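Local structure of OBody AM3L15 (Pyrobaculum aerophilum, 4GN5) at residues 68-73 with 101-106; 28-33 with 37-42; 21-26 with 94-99. The protein probably works as an engineered OB-fold binding module, here bound to another protein through a face built largely from its beta-strands. One frame throughout, in Å; residues are numbered along the deposited sequence. Where two conformers were deposited one is given.

Contact 1 (68-73 with 101-106)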
# COMPACT_ATOMS: atom_id res chain seq x y z
N ALA A 68 10.18 -3.76 9.23
CA ALA A 68 9.59 -4.40 10.40
C ALA A 68 10.02 -3.84 11.78
O ALA A 68 9.25 -4.00 12.74
CB ALA A 68 9.84 -5.91 10.33
N GLU A 69 11.23 -3.26 11.87
CA GLU A 69 11.76 -2.69 13.13
C GLU A 69 11.41 -1.21 13.26
O GLU A 69 11.59 -0.60 14.32
CB GLU A 69 13.29 -2.83 13.22
CG GLU A 69 13.85 -4.21 12.92
CD GLU A 69 13.60 -5.21 14.03
OE1 GLU A 69 12.70 -6.06 13.86
OE2 GLU A 69 14.28 -5.14 15.06
N LEU A 70 10.89 -0.61 12.20
CA LEU A 70 10.53 0.81 12.20
C LEU A 70 9.30 1.18 13.02
O LEU A 70 8.33 0.45 13.05
CB LEU A 70 10.30 1.26 10.78
CG LEU A 70 11.24 2.08 9.93
CD1 LEU A 70 12.65 2.12 10.41
CD2 LEU A 70 11.18 1.58 8.54
N SER A 71 9.37 2.36 13.64
CA SER A 71 8.22 2.97 14.32
C SER A 71 8.14 4.45 13.91
O SER A 71 9.16 5.07 13.59
CB SER A 71 8.38 2.83 15.83
OG SER A 71 8.34 1.47 16.23
N ARG A 72 6.97 5.04 14.01
CA ARG A 72 6.82 6.47 13.87
C ARG A 72 7.79 7.20 14.78
O ARG A 72 8.06 6.74 15.87
CB ARG A 72 5.40 6.90 14.23
CG ARG A 72 4.38 6.46 13.25
CD ARG A 72 3.05 7.06 13.50
NE ARG A 72 3.16 8.49 13.51
NH1 ARG A 72 1.62 8.86 11.82
NH2 ARG A 72 2.69 10.62 12.86
N GLU A 73 8.27 8.33 14.29
CA GLU A 73 9.20 9.22 14.99
C GLU A 73 10.64 8.61 15.11
O GLU A 73 11.50 9.24 15.72
CB GLU A 73 8.64 9.65 16.37
CG GLU A 73 7.29 10.39 16.35
CD GLU A 73 6.61 10.33 17.67
OE1 GLU A 73 7.33 10.29 18.71
OE2 GLU A 73 5.35 10.34 17.72
N ILE A 101 18.16 1.26 4.22
CA ILE A 101 17.43 1.96 5.28
C ILE A 101 18.20 1.81 6.58
O ILE A 101 18.35 0.69 7.06
CB ILE A 101 16.00 1.42 5.45
CG1 ILE A 101 15.21 1.56 4.15
CG2 ILE A 101 15.33 2.09 6.69
CD1 ILE A 101 13.77 0.89 4.16
N TRP A 102 18.64 2.91 7.15
CA TRP A 102 19.37 2.90 8.41
C TRP A 102 18.56 3.48 9.56
O TRP A 102 17.99 4.53 9.42
CB TRP A 102 20.65 3.69 8.24
CG TRP A 102 21.59 3.30 7.14
CD1 TRP A 102 21.56 3.71 5.85
CD2 TRP A 102 22.75 2.49 7.27
NE1 TRP A 102 22.61 3.17 5.16
CE2 TRP A 102 23.35 2.42 6.02
CE3 TRP A 102 23.33 1.80 8.34
CZ2 TRP A 102 24.51 1.71 5.81
CZ3 TRP A 102 24.46 1.10 8.13
CH2 TRP A 102 25.04 1.05 6.87
N ILE A 103 18.51 2.82 10.70
CA ILE A 103 17.85 3.40 11.83
C ILE A 103 18.84 3.99 12.83
O ILE A 103 19.55 3.27 13.52
CB ILE A 103 16.95 2.40 12.50
CG1 ILE A 103 15.96 1.87 11.47
CG2 ILE A 103 16.25 3.02 13.64
CD1 ILE A 103 15.50 0.54 11.69
N LEU A 104 18.86 5.31 12.91
CA LEU A 104 19.78 6.02 13.80
C LEU A 104 19.37 5.95 15.26
O LEU A 104 20.18 5.62 16.09
CB LEU A 104 19.98 7.45 13.38
CG LEU A 104 20.46 7.79 11.99
CD1 LEU A 104 21.34 8.92 12.05
CD2 LEU A 104 21.14 6.64 11.35
N ASN A 105 18.12 6.27 15.53
CA ASN A 105 17.56 5.94 16.77
C ASN A 105 16.10 5.63 16.76
O ASN A 105 15.32 6.22 16.04
CB ASN A 105 18.00 6.83 17.93
CG ASN A 105 17.48 8.21 17.85
OD1 ASN A 105 16.72 8.64 18.70
ND2 ASN A 105 17.91 8.92 16.88
N LYS A 106 15.79 4.61 17.53
CA LYS A 106 14.45 4.19 17.76
C LYS A 106 13.82 5.15 18.77
O LYS A 106 14.43 5.44 19.75
CB LYS A 106 14.48 2.78 18.30
CG LYS A 106 14.63 1.71 17.28

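Contact 2 (28-33 with 37-42)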
# COMPACT_ATOMS: atom_id res chain seq x y z
N ALA A 28 7.46 9.76 9.53
CA ALA A 28 6.18 10.50 9.67
C ALA A 28 4.99 9.54 9.59
O ALA A 28 3.91 9.83 10.12
CB ALA A 28 6.04 11.52 8.54
N HIS A 29 5.14 8.43 8.87
CA HIS A 29 3.98 7.54 8.65
C HIS A 29 4.48 6.19 8.16
O HIS A 29 5.50 6.13 7.47
CB HIS A 29 3.04 8.12 7.55
CG HIS A 29 1.74 7.37 7.41
ND1 HIS A 29 1.58 6.28 6.57
CD2 HIS A 29 0.53 7.58 7.99
CE1 HIS A 29 0.33 5.84 6.66
NE2 HIS A 29 -0.33 6.61 7.51
N LEU A 30 3.81 5.11 8.60
CA LEU A 30 4.09 3.75 8.14
C LEU A 30 2.79 3.09 7.72
O LEU A 30 1.75 3.24 8.39
CB LEU A 30 4.72 2.89 9.23
CG LEU A 30 6.12 3.26 9.77
CD1 LEU A 30 6.34 2.55 11.16
CD2 LEU A 30 7.23 2.85 8.74
N GLY A 31 2.87 2.37 6.59
CA GLY A 31 1.77 1.58 6.06
C GLY A 31 2.33 0.25 5.58
O GLY A 31 3.14 0.19 4.66
N ASP A 32 1.91 -0.82 6.23
CA ASP A 32 2.30 -2.14 5.82
C ASP A 32 1.04 -2.77 5.16
O ASP A 32 0.05 -3.04 5.84
CB ASP A 32 2.77 -2.97 7.06
CG ASP A 32 3.18 -4.38 6.70
OD1 ASP A 32 2.71 -4.89 5.65
OD2 ASP A 32 3.98 -5.01 7.48
N TYR A 33 1.11 -3.06 3.85
CA TYR A 33 -0.04 -3.60 3.15
C TYR A 33 0.31 -4.92 2.58
O TYR A 33 -0.43 -5.45 1.75
CB TYR A 33 -0.48 -2.61 2.01
CG TYR A 33 -0.61 -1.22 2.54
CD1 TYR A 33 0.32 -0.21 2.19
CD2 TYR A 33 -1.66 -0.90 3.45
CE1 TYR A 33 0.21 1.12 2.73
CE2 TYR A 33 -1.80 0.41 3.97
CZ TYR A 33 -0.84 1.42 3.61
OH TYR A 33 -0.97 2.68 4.16
N LYS A 37 4.84 -1.83 1.17
CA LYS A 37 4.98 -1.17 2.44
C LYS A 37 5.57 0.21 2.17
O LYS A 37 6.44 0.32 1.36
CB LYS A 37 5.89 -2.02 3.31
CG LYS A 37 5.53 -3.50 3.32
CD LYS A 37 6.16 -4.22 4.47
CE LYS A 37 5.63 -5.65 4.59
NZ LYS A 37 5.65 -6.28 5.92
N ILE A 38 5.08 1.25 2.81
CA ILE A 38 5.50 2.62 2.53
C ILE A 38 5.90 3.28 3.84
O ILE A 38 5.18 3.20 4.82
CB ILE A 38 4.37 3.42 1.84
CG1 ILE A 38 3.90 2.70 0.56
CG2 ILE A 38 4.83 4.84 1.53
CD1 ILE A 38 2.43 3.13 0.05
N VAL A 39 7.08 3.88 3.86
CA VAL A 39 7.50 4.71 4.97
C VAL A 39 7.65 6.14 4.40
O VAL A 39 8.31 6.35 3.34
CB VAL A 39 8.79 4.17 5.67
CG1 VAL A 39 9.77 3.70 4.67
CG2 VAL A 39 9.48 5.26 6.58
N LYS A 40 7.01 7.10 5.08
CA LYS A 40 7.10 8.50 4.69
C LYS A 40 8.07 9.22 5.65
O LYS A 40 7.97 9.02 6.85
CB LYS A 40 5.72 9.12 4.74
CG LYS A 40 4.69 8.37 3.96
CD LYS A 40 3.45 9.27 3.76
CE LYS A 40 2.43 8.38 3.06
NZ LYS A 40 1.29 9.20 2.64
N VAL A 41 8.97 10.03 5.10
CA VAL A 41 10.06 10.69 5.87
C VAL A 41 9.85 12.18 5.87
O VAL A 41 9.62 12.78 4.81
CB VAL A 41 11.50 10.43 5.26
CG1 VAL A 41 12.64 11.09 6.10
CG2 VAL A 41 11.73 8.96 5.21
N SER A 42 9.95 12.78 7.05
CA SER A 42 9.91 14.21 7.16
C SER A 42 11.18 14.67 7.84
O SER A 42 11.74 13.95 8.67
CB SER A 42 8.68 14.66 7.96
OG SER A 42 7.49 14.32 7.23
O HOH W 1 3.07 5.40 4.52

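Contact 3 (21-26 with 94-99)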
# COMPACT_ATOMS: atom_id res chain seq x y z
N VAL A 21 19.40 9.53 -4.16
CA VAL A 21 19.36 10.54 -3.11
C VAL A 21 19.54 9.87 -1.77
O VAL A 21 19.31 8.66 -1.64
CB VAL A 21 17.99 11.23 -3.05
CG1 VAL A 21 17.76 12.05 -4.31
CG2 VAL A 21 16.83 10.15 -2.83
N VAL A 22 19.95 10.64 -0.76
CA VAL A 22 19.92 10.13 0.59
C VAL A 22 19.07 11.11 1.39
O VAL A 22 19.38 12.30 1.40
CB VAL A 22 21.34 9.94 1.22
CG1 VAL A 22 21.23 9.50 2.69
CG2 VAL A 22 22.22 8.94 0.41
N VAL A 23 18.00 10.61 2.02
CA VAL A 23 17.20 11.44 2.89
C VAL A 23 17.41 11.01 4.34
O VAL A 23 17.77 9.87 4.61
CB VAL A 23 15.68 11.48 2.51
CG1 VAL A 23 15.50 12.09 1.14
CG2 VAL A 23 15.06 10.06 2.55
N ALA A 24 17.21 11.96 5.24
CA ALA A 24 17.42 11.79 6.69
C ALA A 24 16.35 12.61 7.43
O ALA A 24 16.18 13.79 7.17
CB ALA A 24 18.83 12.26 7.06
N GLY A 25 15.65 12.00 8.38
CA GLY A 25 14.59 12.75 9.06
C GLY A 25 13.91 11.74 9.95
O GLY A 25 14.52 10.72 10.30
N TRP A 26 12.67 12.00 10.33
CA TRP A 26 11.98 11.03 11.14
C TRP A 26 10.92 10.29 10.35
O TRP A 26 10.50 10.72 9.26
CB TRP A 26 11.37 11.66 12.40
CG TRP A 26 10.39 12.77 12.10
CD1 TRP A 26 9.01 12.66 11.98
CD2 TRP A 26 10.73 14.14 11.85
NE1 TRP A 26 8.49 13.92 11.65
CE2 TRP A 26 9.51 14.83 11.60
CE3 TRP A 26 11.94 14.87 11.88
CZ2 TRP A 26 9.46 16.22 11.36
CZ3 TRP A 26 11.89 16.27 11.67
CH2 TRP A 26 10.66 16.92 11.39
N VAL A 94 6.36 12.07 -6.50
CA VAL A 94 7.58 11.34 -6.41
C VAL A 94 7.36 10.06 -5.61
O VAL A 94 6.40 9.97 -4.77
CB VAL A 94 8.75 12.22 -5.79
CG1 VAL A 94 9.20 13.39 -6.75
CG2 VAL A 94 8.36 12.82 -4.38
N GLU A 95 8.28 9.12 -5.79
CA GLU A 95 8.40 7.90 -4.98
C GLU A 95 9.90 7.68 -4.85
O GLU A 95 10.66 8.04 -5.76
CB GLU A 95 7.81 6.67 -5.74
CG GLU A 95 6.34 6.92 -6.20
CD GLU A 95 5.70 5.71 -6.91
OE1 GLU A 95 4.47 5.63 -6.96
OE2 GLU A 95 6.43 4.88 -7.46
N ILE A 96 10.34 7.10 -3.73
CA ILE A 96 11.74 6.72 -3.54
C ILE A 96 11.73 5.20 -3.38
O ILE A 96 11.01 4.66 -2.51
CB ILE A 96 12.43 7.43 -2.31
CG1 ILE A 96 12.61 8.94 -2.58
CG2 ILE A 96 13.77 6.74 -2.03
CD1 ILE A 96 12.97 9.82 -1.38
N PHE A 97 12.49 4.53 -4.24
CA PHE A 97 12.77 3.12 -4.08
C PHE A 97 14.12 2.89 -3.39
O PHE A 97 15.19 3.16 -3.97
CB PHE A 97 12.60 2.35 -5.44
CG PHE A 97 11.17 2.23 -5.86
CD1 PHE A 97 10.40 1.13 -5.47
CD2 PHE A 97 10.56 3.23 -6.60
CE1 PHE A 97 9.10 1.01 -5.81
CE2 PHE A 97 9.22 3.12 -6.96
CZ PHE A 97 8.48 2.01 -6.59
N PRO A 98 14.08 2.41 -2.12
CA PRO A 98 15.28 2.36 -1.31
C PRO A 98 16.23 1.22 -1.67
O PRO A 98 15.81 0.12 -2.05
CB PRO A 98 14.74 2.15 0.10
CG PRO A 98 13.52 1.30 -0.10
CD PRO A 98 12.92 1.83 -1.41
N SER A 99 17.51 1.49 -1.47
CA SER A 99 18.51 0.45 -1.41
C SER A 99 19.09 0.29 -0.00
O SER A 99 19.59 -0.79 0.36
CB SER A 99 19.60 0.73 -2.41
OG SER A 99 20.32 1.86 -2.00

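Contact 1 (68-73 with 101-106)
Leu70 and Ile103 carry this contact, with Glu69 at its margin. In the OB-fold a helix precedes the fourth long strand; here 68-73 is the link from helix 61-67 to strand 75-83. Residues 101-103 belong to the last strand, which pairs with 75-83. The contact therefore sets this link against the last strand. No hydrogen bond crosses it.

Leu70 is buried and reaches over with one branch. Its CD1 lies 3.5 Å from CG1 of Ile103 and equally close to CD1 of that residue. This is tight for carbon on carbon. The two side chains meet at a slant, one methyl against the outer arm of the isoleucine. Ile103 presents that arm because CG1 stands anti to its own carbonyl carbon (chi1 -57°). CG2 is turned elsewhere and does not meet Leu70. Leu70 also rests on Val76, and Ile103 on Val66 of the helix, so both belong to a wider apolar patch. Just past Ile103 the strand is interrupted by a classic beta bulge, where Leu104 and Asn105 both face Val75.

At the margin, Glu69 CB lies 4.3 Å from Ile103 CD1.

Contact 2 (28-33 with 37-42)
Asp32 and Lys37 lie side by side and point the same way. The extended lysine chain runs along the carboxylate until Lys37 NZ reaches Asp32 OD2 at 2.6 Å, a short salt bridge. The ammonium comes from above the carboxylate plane, 40° out of it. Asp32 OD1 takes the N-H of Gly34, so both oxygens are engaged and the carboxylate is probably held firmly.

Leu30 and Val39 share that face, with Leu30 CD2 3.7 Å from Val39 CB. These pairs belong to the antiparallel hairpin 26-32/36-42 of the OB-fold. Gly31 and Ile38 exchange two backbone hydrogen bonds. Near the other end, a classic beta bulge sets Ala28 and His29 both against Lys40.

On the opposite face His29 and Lys40 run alongside each other, His29 CB 4.0 Å from Lys40 CG. With CG anti to the backbone N (chi1 -172°), His29 ND1 meets a water in the imidazole plane at 2.7 Å. That water donates to Ile38 O, linking the strands. Lys40 NZ bonds to the backbone of the bound protein, and Tyr33 OH to an acidic side chain there. The Tyr33 ring lies over Gly31 C, and Ile38 CD1 meets its edge, 4.0 Å from Tyr33 CE1.

Contact 3 (21-26 with 94-99)
Ile96 meets Val21 and Val23 inside the OB-fold barrel. Strand 20-24 and strand 95-98 both pair with strand 75-83, but not with each other. No hydrogen bond crosses between the two segments. They face each other through side chains alone, and the nearest CA atoms, those of Val21 and Ile96, are 8.5 Å apart. This spacing fits two walls of a small barrel with an apolar filling.

The close part is small and wholly apolar. One methyl does the work on the Ile96 side. Its CD1 reaches toward strand 20-24 and meets CG2 of Val21 at 4.1 Å. The same CD1 also touches Val23. In Ile96, CD1 stands anti to CA about the CB-CG1 bond (chi2 166°), which stretches the chain toward strand 20-24. Val21 and Ile96 meet at an angle rather than lying parallel. All three residues are buried. The distances are those of ordinary van der Waals contact. Val21 also touches Ile12 and Val82, and Ile96 also touches Val50 on strand 50-55, so the contact is part of a wider apolar core.

Away from this core the segments diverge. Val22 points away from strand 95-98 and packs on Val77 and Lys79 instead. Beyond Ala24 the chain turns a corner at Gly25 and carries Trp26 far from the other segment. On the other strand Glu95 and Phe97, the neighbours of Ile96, turn away from strand 20-24. Their side is not left bare, since the bound protein packs there. Glu95 OE1 forms a salt bridge with a basic side chain of that protein, and Phe97 packs on a basic side chain of it. Within the barrel the second touch is made by Val23 CG1, 4.2 Å from Ile96 CD1.

Overall arrangement
The three contacts sit on one OB-fold barrel. Contact 2 lies about 11 Å from each of the other two, centre to centre, and contacts 1 and 3 are about 13 Å apart. Contact 2 is nested within the chain loop closed by contact 3. A probable hydrogen bond, Trp26 N to Ser42 O at 2.7 Å, joins those two. Contact 1 touches contact 2 where Leu30 CD1 comes 3.5 Å from Leu70 O. Contacts 1 and 3 share a sheet, since strands 95-98 and 100-103 both pair with 75-83. Contacts 2 and 3 contribute to the face that holds the bound protein, whereas contact 1 is not touched by it.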